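Local coordinates for putative immunoglobulin-blocking virulence protein (Mycoplasma mycoides subsp. capri, PDB 7ADK) that probably binds host immunoglobulins and interferes with their binding of antigen, as a mycoplasma virulence factor, at residues G370-Y384 / G395-N407. Residues are numbered along the deposited sequence; the frame is centred on the assembly and turned at random.
Sequences GTYPGWVKEDVSEPY and GIRFSKLERINPN
Strands 375-379 and 396-403 form an antiparallel pair at the margin of a mixed beta-sheet, joined by a connection that begins with helix 381-387. V376 and E402 exchange backbone hydrogen bonds in both directions, as do E378 and K400; beyond them I404 N reaches G374 O (2.9 Å) and V380 N reaches F398 O. On the face carrying W375, K377 and L401, the tryptophan ring lies against R403: CB of R403 stands over the six-membered ring, 3.8 Å from its centroid, while the rim of the indole, CZ2 and CH2, lies over one face of the guanidinium, the two planes 58° apart. With CG anti to the carbonyl carbon (chi1 -64°), W375 also brings CE3 to 4.1 Å from L401 CB. L401 spreads its two methyls, CD1 against K377 CG and CD2 against Y372 CD1. Farther along, R397 grips D379 side-on: NE (2.9 Å) and NH1 (2.8 Å) both donate to OD1, the two flat groups nearly coplanar. D379 OD2 takes the amide of S381 in an Asx turn, and S381 OG in turn accepts from F398 N at 2.9 Å, tying the turn after D379 to the partner strand. There Y384 makes an offset stack on F398, centroids 4.4 Å apart and planes at 12°. R397 has a second carboxylate, D420; R403 bridges to D355 through NH1 and donates from NH2 to L413 O, and D355 O also receives W375 NE1. Strand 396-403 runs between 375-379 and strand 415-422, antiparallel to both; F398 reaches L419 on the latter and L439 of helix 426-442, and Y384 rests on L417.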
ATOM      1  N   GLY A 370       2.710 -29.494   7.456  1.00 59.13           N
ATOM      2  CA  GLY A 370       2.963 -30.604   6.550  1.00 59.13           C
ATOM      3  C   GLY A 370       2.316 -31.917   6.979  1.00 59.13           C
ATOM      4  O   GLY A 370       2.963 -32.957   6.893  1.00 59.13           O
ATOM      5  N   THR A 371       1.070 -31.892   7.470  1.00 59.12           N
ATOM      6  CA  THR A 371       0.357 -33.056   7.996  1.00 59.12           C
ATOM      7  C   THR A 371      -0.850 -33.429   7.142  1.00 59.12           C
ATOM      8  O   THR A 371      -1.420 -32.617   6.418  1.00 59.12           O
ATOM      9  CB  THR A 371      -0.023 -32.887   9.470  1.00 59.12           C
ATOM     10  OG1 THR A 371      -0.973 -31.896   9.582  1.00 59.12           O
ATOM     11  CG2 THR A 371       1.164 -32.549  10.360  1.00 59.12           C
ATOM     12  N   TYR A 372      -1.210 -34.710   7.143  1.00 62.60           N
ATOM     13  CA  TYR A 372      -2.169 -35.322   6.221  1.00 62.60           C
ATOM     14  C   TYR A 372      -3.095 -36.314   6.955  1.00 62.60           C
ATOM     15  O   TYR A 372      -2.607 -37.085   7.783  1.00 62.60           O
ATOM     16  CB  TYR A 372      -1.409 -36.028   5.091  1.00 62.60           C
ATOM     17  CG  TYR A 372      -0.657 -35.124   4.135  1.00 62.60           C
ATOM     18  CD1 TYR A 372       0.662 -34.716   4.405  1.00 62.60           C
ATOM     19  CD2 TYR A 372      -1.277 -34.717   2.946  1.00 62.60           C
ATOM     20  CE1 TYR A 372       1.351 -33.888   3.504  1.00 62.60           C
ATOM     21  CE2 TYR A 372      -0.587 -33.906   2.036  1.00 62.60           C
ATOM     22  CZ  TYR A 372       0.723 -33.476   2.313  1.00 62.60           C
ATOM     23  OH  TYR A 372       1.351 -32.678   1.415  1.00 62.60           O
ATOM     24  N   PRO A 373      -4.406 -36.365   6.663  1.00 64.12           N
ATOM     25  CA  PRO A 373      -5.318 -37.316   7.292  1.00 64.12           C
ATOM     26  C   PRO A 373      -4.883 -38.780   7.132  1.00 64.12           C
ATOM     27  O   PRO A 373      -4.653 -39.260   6.032  1.00 64.12           O
ATOM     28  CB  PRO A 373      -6.680 -37.058   6.656  1.00 64.12           C
ATOM     29  CG  PRO A 373      -6.586 -35.658   6.087  1.00 64.12           C
ATOM     30  CD  PRO A 373      -5.118 -35.496   5.748  1.00 64.12           C
ATOM     31  N   GLY A 374      -4.786 -39.532   8.226  1.00 66.21           N
ATOM     32  CA  GLY A 374      -4.325 -40.924   8.204  1.00 66.21           C
ATOM     33  C   GLY A 374      -2.810 -41.120   8.195  1.00 66.21           C
ATOM     34  O   GLY A 374      -2.353 -42.254   8.124  1.00 66.21           O
ATOM     35  N   TRP A 375      -2.032 -40.050   8.327  1.00 70.66           N
ATOM     36  CA  TRP A 375      -0.581 -40.066   8.467  1.00 70.66           C
ATOM     37  C   TRP A 375      -0.179 -39.442   9.795  1.00 70.66           C
ATOM     38  O   TRP A 375      -0.875 -38.568  10.310  1.00 70.66           O
ATOM     39  CB  TRP A 375       0.063 -39.317   7.300  1.00 70.66           C
ATOM     40  CG  TRP A 375      -0.167 -39.944   5.966  1.00 70.66           C
ATOM     41  CD1 TRP A 375      -1.301 -39.857   5.242  1.00 70.66           C
ATOM     42  CD2 TRP A 375       0.711 -40.826   5.213  1.00 70.66           C
ATOM     43  NE1 TRP A 375      -1.196 -40.632   4.110  1.00 70.66           N
ATOM     44  CE2 TRP A 375       0.026 -41.254   4.042  1.00 70.66           C
ATOM     45  CE3 TRP A 375       2.030 -41.286   5.390  1.00 70.66           C
ATOM     46  CZ2 TRP A 375       0.619 -42.098   3.101  1.00 70.66           C
ATOM     47  CZ3 TRP A 375       2.634 -42.131   4.449  1.00 70.66           C
ATOM     48  CH2 TRP A 375       1.932 -42.541   3.307  1.00 70.66           C
ATOM     49  N   VAL A 376       0.954 -39.870  10.348  1.00 72.58           N
ATOM     50  CA  VAL A 376       1.540 -39.260  11.551  1.00 72.58           C
ATOM     51  C   VAL A 376       2.995 -38.870  11.301  1.00 72.58           C
ATOM     52  O   VAL A 376       3.742 -39.598  10.652  1.00 72.58           O
ATOM     53  CB  VAL A 376       1.320 -40.130  12.801  1.00 72.58           C
ATOM     54  CG1 VAL A 376       1.945 -41.516  12.708  1.00 72.58           C
ATOM     55  CG2 VAL A 376       1.833 -39.469  14.074  1.00 72.58           C
ATOM     56  N   LYS A 377       3.373 -37.684  11.778  1.00 76.40           N
ATOM     57  CA  LYS A 377       4.681 -37.056  11.591  1.00 76.40           C
ATOM     58  C   LYS A 377       5.530 -37.180  12.844  1.00 76.40           C
ATOM     59  O   LYS A 377       5.075 -36.887  13.945  1.00 76.40           O
ATOM     60  CB  LYS A 377       4.477 -35.587  11.191  1.00 76.40           C
ATOM     61  CG  LYS A 377       5.770 -34.800  10.944  1.00 76.40           C
ATOM     62  CD  LYS A 377       5.526 -33.375  10.419  1.00 76.40           C
ATOM     63  CE  LYS A 377       4.773 -32.439  11.384  1.00 76.40           C
ATOM     64  NZ  LYS A 377       5.565 -31.995  12.557  1.00 76.40           N
ATOM     65  N   GLU A 378       6.787 -37.539  12.670  1.00 80.24           N
ATOM     66  CA  GLU A 378       7.816 -37.520  13.706  1.00 80.24           C
ATOM     67  C   GLU A 378       8.991 -36.643  13.254  1.00 80.24           C
ATOM     68  O   GLU A 378       9.468 -36.788  12.134  1.00 80.24           O
ATOM     69  CB  GLU A 378       8.223 -38.968  14.029  1.00 80.24           C
ATOM     70  CG  GLU A 378       9.346 -39.059  15.063  1.00 80.24           C
ATOM     71  CD  GLU A 378       9.690 -40.480  15.534  1.00 80.24           C
ATOM     72  OE1 GLU A 378      10.830 -40.693  16.001  1.00 80.24           O
ATOM     73  OE2 GLU A 378       8.835 -41.390  15.509  1.00 80.24           O
ATOM     74  N   ASP A 379       9.497 -35.742  14.094  1.00 85.30           N
ATOM     75  CA  ASP A 379      10.779 -35.079  13.840  1.00 85.30           C
ATOM     76  C   ASP A 379      11.957 -36.042  14.079  1.00 85.30           C
ATOM     77  O   ASP A 379      12.113 -36.593  15.168  1.00 85.30           O
ATOM     78  CB  ASP A 379      10.930 -33.807  14.683  1.00 85.30           C
ATOM     79  CG  ASP A 379      12.212 -33.044  14.320  1.00 85.30           C
ATOM     80  OD1 ASP A 379      12.152 -32.128  13.494  1.00 85.30           O
ATOM     81  OD2 ASP A 379      13.281 -33.390  14.812  1.00 85.30           O
ATOM     82  N   VAL A 380      12.820 -36.192  13.075  1.00 85.66           N
ATOM     83  CA  VAL A 380      13.982 -37.087  13.096  1.00 85.66           C
ATOM     84  C   VAL A 380      15.292 -36.327  12.890  1.00 85.66           C
ATOM     85  O   VAL A 380      16.304 -36.917  12.529  1.00 85.66           O
ATOM     86  CB  VAL A 380      13.815 -38.257  12.108  1.00 85.66           C
ATOM     87  CG1 VAL A 380      12.589 -39.092  12.465  1.00 85.66           C
ATOM     88  CG2 VAL A 380      13.744 -37.837  10.643  1.00 85.66           C
ATOM     89  N   SER A 381      15.292 -35.009  13.084  1.00 86.06           N
ATOM     90  CA  SER A 381      16.369 -34.111  12.668  1.00 86.06           C
ATOM     91  C   SER A 381      17.710 -34.374  13.359  1.00 86.06           C
ATOM     92  O   SER A 381      18.741 -34.056  12.790  1.00 86.06           O
ATOM     93  CB  SER A 381      15.939 -32.653  12.864  1.00 86.06           C
ATOM     94  OG  SER A 381      14.755 -32.348  12.157  1.00 86.06           O
ATOM     95  N   GLU A 382      17.726 -34.977  14.550  1.00 89.38           N
ATOM     96  CA  GLU A 382      18.899 -35.164  15.421  1.00 89.38           C
ATOM     97  C   GLU A 382      20.032 -36.021  14.807  1.00 89.38           C
ATOM     98  O   GLU A 382      21.121 -35.469  14.621  1.00 89.38           O
ATOM     99  CB  GLU A 382      18.423 -35.624  16.809  1.00 89.38           C
ATOM    100  CG  GLU A 382      19.516 -36.001  17.813  1.00 89.38           C
ATOM    101  CD  GLU A 382      20.420 -34.831  18.240  1.00 89.38           C
ATOM    102  OE1 GLU A 382      19.998 -33.655  18.173  1.00 89.38           O
ATOM    103  OE2 GLU A 382      21.552 -35.097  18.701  1.00 89.38           O
ATOM    104  N   PRO A 383      19.834 -37.292  14.397  1.00 85.77           N
ATOM    105  CA  PRO A 383      20.832 -38.048  13.637  1.00 85.77           C
ATOM    106  C   PRO A 383      21.403 -37.306  12.422  1.00 85.77           C
ATOM    107  O   PRO A 383      22.613 -37.306  12.213  1.00 85.77           O
ATOM    108  CB  PRO A 383      20.129 -39.321  13.180  1.00 85.77           C
ATOM    109  CG  PRO A 383      19.055 -39.548  14.230  1.00 85.77           C
ATOM    110  CD  PRO A 383      18.708 -38.154  14.711  1.00 85.77           C
ATOM    111  N   TYR A 384      20.555 -36.649  11.630  1.00 85.78           N
ATOM    112  CA  TYR A 384      20.974 -35.903  10.449  1.00 85.78           C
ATOM    113  C   TYR A 384      21.755 -34.634  10.823  1.00 85.78           C
ATOM    114  O   TYR A 384      22.756 -34.344  10.185  1.00 85.78           O
ATOM    115  CB  TYR A 384      19.765 -35.602   9.561  1.00 85.78           C
ATOM    116  CG  TYR A 384      19.037 -36.830   9.046  1.00 85.78           C
ATOM    117  CD1 TYR A 384      19.454 -37.487   7.885  1.00 85.78           C
ATOM    118  CD2 TYR A 384      17.934 -37.330   9.737  1.00 85.78           C
ATOM    119  CE1 TYR A 384      18.790 -38.638   7.431  1.00 85.78           C
ATOM    120  CE2 TYR A 384      17.278 -38.495   9.311  1.00 85.78           C
ATOM    121  CZ  TYR A 384      17.704 -39.162   8.152  1.00 85.78           C
ATOM    122  OH  TYR A 384      17.076 -40.294   7.750  1.00 85.78           O
ATOM    123  N   GLY A 395      17.815 -23.815  10.501  1.00 82.96           N
ATOM    124  CA  GLY A 395      16.670 -23.752   9.583  1.00 82.96           C
ATOM    125  C   GLY A 395      16.534 -24.928   8.613  1.00 82.96           C
ATOM    126  O   GLY A 395      15.786 -24.854   7.642  1.00 82.96           O
ATOM    127  N   ILE A 396      17.296 -25.992   8.861  1.00 81.40           N
ATOM    128  CA  ILE A 396      17.256 -27.292   8.188  1.00 81.40           C
ATOM    129  C   ILE A 396      16.538 -28.256   9.138  1.00 81.40           C
ATOM    130  O   ILE A 396      16.916 -28.334  10.301  1.00 81.40           O
ATOM    131  CB  ILE A 396      18.703 -27.766   7.893  1.00 81.40           C
ATOM    132  CG1 ILE A 396      19.416 -26.905   6.838  1.00 81.40           C
ATOM    133  CG2 ILE A 396      18.759 -29.231   7.455  1.00 81.40           C
ATOM    134  CD1 ILE A 396      20.920 -26.898   6.951  1.00 81.40           C
ATOM    135  N   ARG A 397      15.532 -29.000   8.673  1.00 81.31           N
ATOM    136  CA  ARG A 397      14.833 -30.057   9.431  1.00 81.31           C
ATOM    137  C   ARG A 397      14.578 -31.309   8.599  1.00 81.31           C
ATOM    138  O   ARG A 397      14.287 -31.210   7.412  1.00 81.31           O
ATOM    139  CB  ARG A 397      13.501 -29.546   9.968  1.00 81.31           C
ATOM    140  CG  ARG A 397      13.591 -28.765  11.272  1.00 81.31           C
ATOM    141  CD  ARG A 397      12.190 -28.444  11.783  1.00 81.31           C
ATOM    142  NE  ARG A 397      11.455 -29.674  12.119  1.00 81.31           N
ATOM    143  CZ  ARG A 397      10.363 -30.163  11.568  1.00 81.31           C
ATOM    144  NH1 ARG A 397       9.942 -31.311  11.984  1.00 81.31           N
ATOM    145  NH2 ARG A 397       9.697 -29.578  10.621  1.00 81.31           N
ATOM    146  N   PHE A 398      14.597 -32.477   9.232  1.00 80.13           N
ATOM    147  CA  PHE A 398      14.146 -33.742   8.653  1.00 80.13           C
ATOM    148  C   PHE A 398      12.996 -34.313   9.489  1.00 80.13           C
ATOM    149  O   PHE A 398      13.106 -34.433  10.708  1.00 80.13           O
ATOM    150  CB  PHE A 398      15.297 -34.746   8.556  1.00 80.13           C
ATOM    151  CG  PHE A 398      16.415 -34.398   7.596  1.00 80.13           C
ATOM    152  CD1 PHE A 398      17.379 -33.442   7.948  1.00 80.13           C
ATOM    153  CD2 PHE A 398      16.515 -35.057   6.358  1.00 80.13           C
ATOM    154  CE1 PHE A 398      18.433 -33.150   7.066  1.00 80.13           C
ATOM    155  CE2 PHE A 398      17.580 -34.779   5.490  1.00 80.13           C
ATOM    156  CZ  PHE A 398      18.542 -33.826   5.847  1.00 80.13           C
ATOM    157  N   SER A 399      11.904 -34.713   8.852  1.00 76.71           N
ATOM    158  CA  SER A 399      10.772 -35.365   9.509  1.00 76.71           C
ATOM    159  C   SER A 399      10.340 -36.609   8.749  1.00 76.71           C
ATOM    160  O   SER A 399      10.471 -36.695   7.540  1.00 76.71           O
ATOM    161  CB  SER A 399       9.625 -34.390   9.753  1.00 76.71           C
ATOM    162  OG  SER A 399       9.103 -33.830   8.617  1.00 76.71           O
ATOM    163  N   LYS A 400       9.835 -37.599   9.470  1.00 75.61           N
ATOM    164  CA  LYS A 400       9.338 -38.876   8.954  1.00 75.61           C
ATOM    165  C   LYS A 400       7.813 -38.839   8.975  1.00 75.61           C
ATOM    166  O   LYS A 400       7.233 -38.516  10.001  1.00 75.61           O
ATOM    167  CB  LYS A 400       9.904 -39.998   9.841  1.00 75.61           C
ATOM    168  CG  LYS A 400       9.627 -41.426   9.345  1.00 75.61           C
ATOM    169  CD  LYS A 400      10.482 -41.894   8.159  1.00 75.61           C
ATOM    170  CE  LYS A 400      11.985 -41.959   8.465  1.00 75.61           C
ATOM    171  NZ  LYS A 400      12.326 -42.953   9.494  1.00 75.61           N
ATOM    172  N   LEU A 401       7.162 -39.174   7.873  1.00 71.10           N
ATOM    173  CA  LEU A 401       5.733 -39.475   7.819  1.00 71.10           C
ATOM    174  C   LEU A 401       5.544 -40.989   7.725  1.00 71.10           C
ATOM    175  O   LEU A 401       6.219 -41.620   6.922  1.00 71.10           O
ATOM    176  CB  LEU A 401       5.097 -38.790   6.602  1.00 71.10           C
ATOM    177  CG  LEU A 401       4.451 -37.437   6.905  1.00 71.10           C
ATOM    178  CD1 LEU A 401       5.453 -36.353   7.265  1.00 71.10           C
ATOM    179  CD2 LEU A 401       3.681 -36.963   5.692  1.00 71.10           C
ATOM    180  N   GLU A 402       4.603 -41.572   8.470  1.00 75.75           N
ATOM    181  CA  GLU A 402       4.131 -42.956   8.302  1.00 75.75           C
ATOM    182  C   GLU A 402       2.595 -43.053   8.321  1.00 75.75           C
ATOM    183  O   GLU A 402       1.921 -42.334   9.057  1.00 75.75           O
ATOM    184  CB  GLU A 402       4.806 -43.897   9.311  1.00 75.75           C
ATOM    185  CG  GLU A 402       4.574 -43.543  10.782  1.00 75.75           C
ATOM    186  CD  GLU A 402       5.222 -44.519  11.773  1.00 75.75           C
ATOM    187  OE1 GLU A 402       4.764 -44.603  12.936  1.00 75.75           O
ATOM    188  OE2 GLU A 402       6.208 -45.208  11.429  1.00 75.75           O
ATOM    189  N   ARG A 403       2.024 -43.917   7.475  1.00 75.58           N
ATOM    190  CA  ARG A 403       0.572 -44.150   7.373  1.00 75.58           C
ATOM    191  C   ARG A 403       0.095 -44.941   8.603  1.00 75.58           C
ATOM    192  O   ARG A 403       0.678 -45.972   8.929  1.00 75.58           O
ATOM    193  CB  ARG A 403       0.249 -44.849   6.037  1.00 75.58           C
ATOM    194  CG  ARG A 403      -1.212 -44.691   5.614  1.00 75.58           C
ATOM    195  CD  ARG A 403      -1.642 -45.551   4.417  1.00 75.58           C
ATOM    196  NE  ARG A 403      -1.319 -44.964   3.105  1.00 75.58           N
ATOM    197  CZ  ARG A 403      -0.439 -45.380   2.217  1.00 75.58           C
ATOM    198  NH1 ARG A 403      -0.285 -44.797   1.077  1.00 75.58           N
ATOM    199  NH2 ARG A 403       0.333 -46.391   2.412  1.00 75.58           N
ATOM    200  N   ILE A 404      -0.951 -44.482   9.294  1.00 77.45           N
ATOM    201  CA  ILE A 404      -1.375 -45.014  10.598  1.00 77.45           C
ATOM    202  C   ILE A 404      -1.868 -46.462  10.481  1.00 77.45           C
ATOM    203  O   ILE A 404      -1.437 -47.311  11.253  1.00 77.45           O
ATOM    204  CB  ILE A 404      -2.402 -44.063  11.247  1.00 77.45           C
ATOM    205  CG1 ILE A 404      -1.703 -42.757  11.683  1.00 77.45           C
ATOM    206  CG2 ILE A 404      -3.105 -44.703  12.446  1.00 77.45           C
ATOM    207  CD1 ILE A 404      -2.648 -41.629  12.086  1.00 77.45           C
ATOM    208  N   ASN A 405      -2.698 -46.757   9.483  1.00 84.16           N
ATOM    209  CA  ASN A 405      -2.925 -48.118   9.014  1.00 84.16           C
ATOM    210  C   ASN A 405      -2.075 -48.350   7.754  1.00 84.16           C
ATOM    211  O   ASN A 405      -2.391 -47.772   6.713  1.00 84.16           O
ATOM    212  CB  ASN A 405      -4.426 -48.328   8.752  1.00 84.16           C
ATOM    213  CG  ASN A 405      -5.246 -48.285  10.023  1.00 84.16           C
ATOM    214  OD1 ASN A 405      -4.988 -49.005  10.971  1.00 84.16           O
ATOM    215  ND2 ASN A 405      -6.245 -47.453  10.100  1.00 84.16           N
ATOM    216  N   PRO A 406      -1.003 -49.160   7.803  1.00 87.34           N
ATOM    217  CA  PRO A 406      -0.196 -49.437   6.622  1.00 87.34           C
ATOM    218  C   PRO A 406      -0.968 -50.261   5.592  1.00 87.34           C
ATOM    219  O   PRO A 406      -1.979 -50.894   5.895  1.00 87.34           O
ATOM    220  CB  PRO A 406       1.053 -50.155   7.126  1.00 87.34           C
ATOM    221  CG  PRO A 406       0.592 -50.804   8.421  1.00 87.34           C
ATOM    222  CD  PRO A 406      -0.446 -49.834   8.959  1.00 87.34           C
ATOM    223  N   ASN A 407      -0.480 -50.250   4.361  1.00 98.63           N
ATOM    224  CA  ASN A 407      -1.108 -50.845   3.191  1.00 98.63           C
ATOM    225  C   ASN A 407      -0.135 -51.829   2.503  1.00 98.63           C
ATOM    226  O   ASN A 407       0.616 -51.425   1.617  1.00 98.63           O
ATOM    227  CB  ASN A 407      -1.562 -49.682   2.291  1.00 98.63           C
ATOM    228  CG  ASN A 407      -2.228 -50.157   1.027  1.00 98.63           C
ATOM    229  OD1 ASN A 407      -2.754 -51.255   0.952  1.00 98.63           O
ATOM    230  ND2 ASN A 407      -2.231 -49.364  -0.002  1.00 98.63           N
TER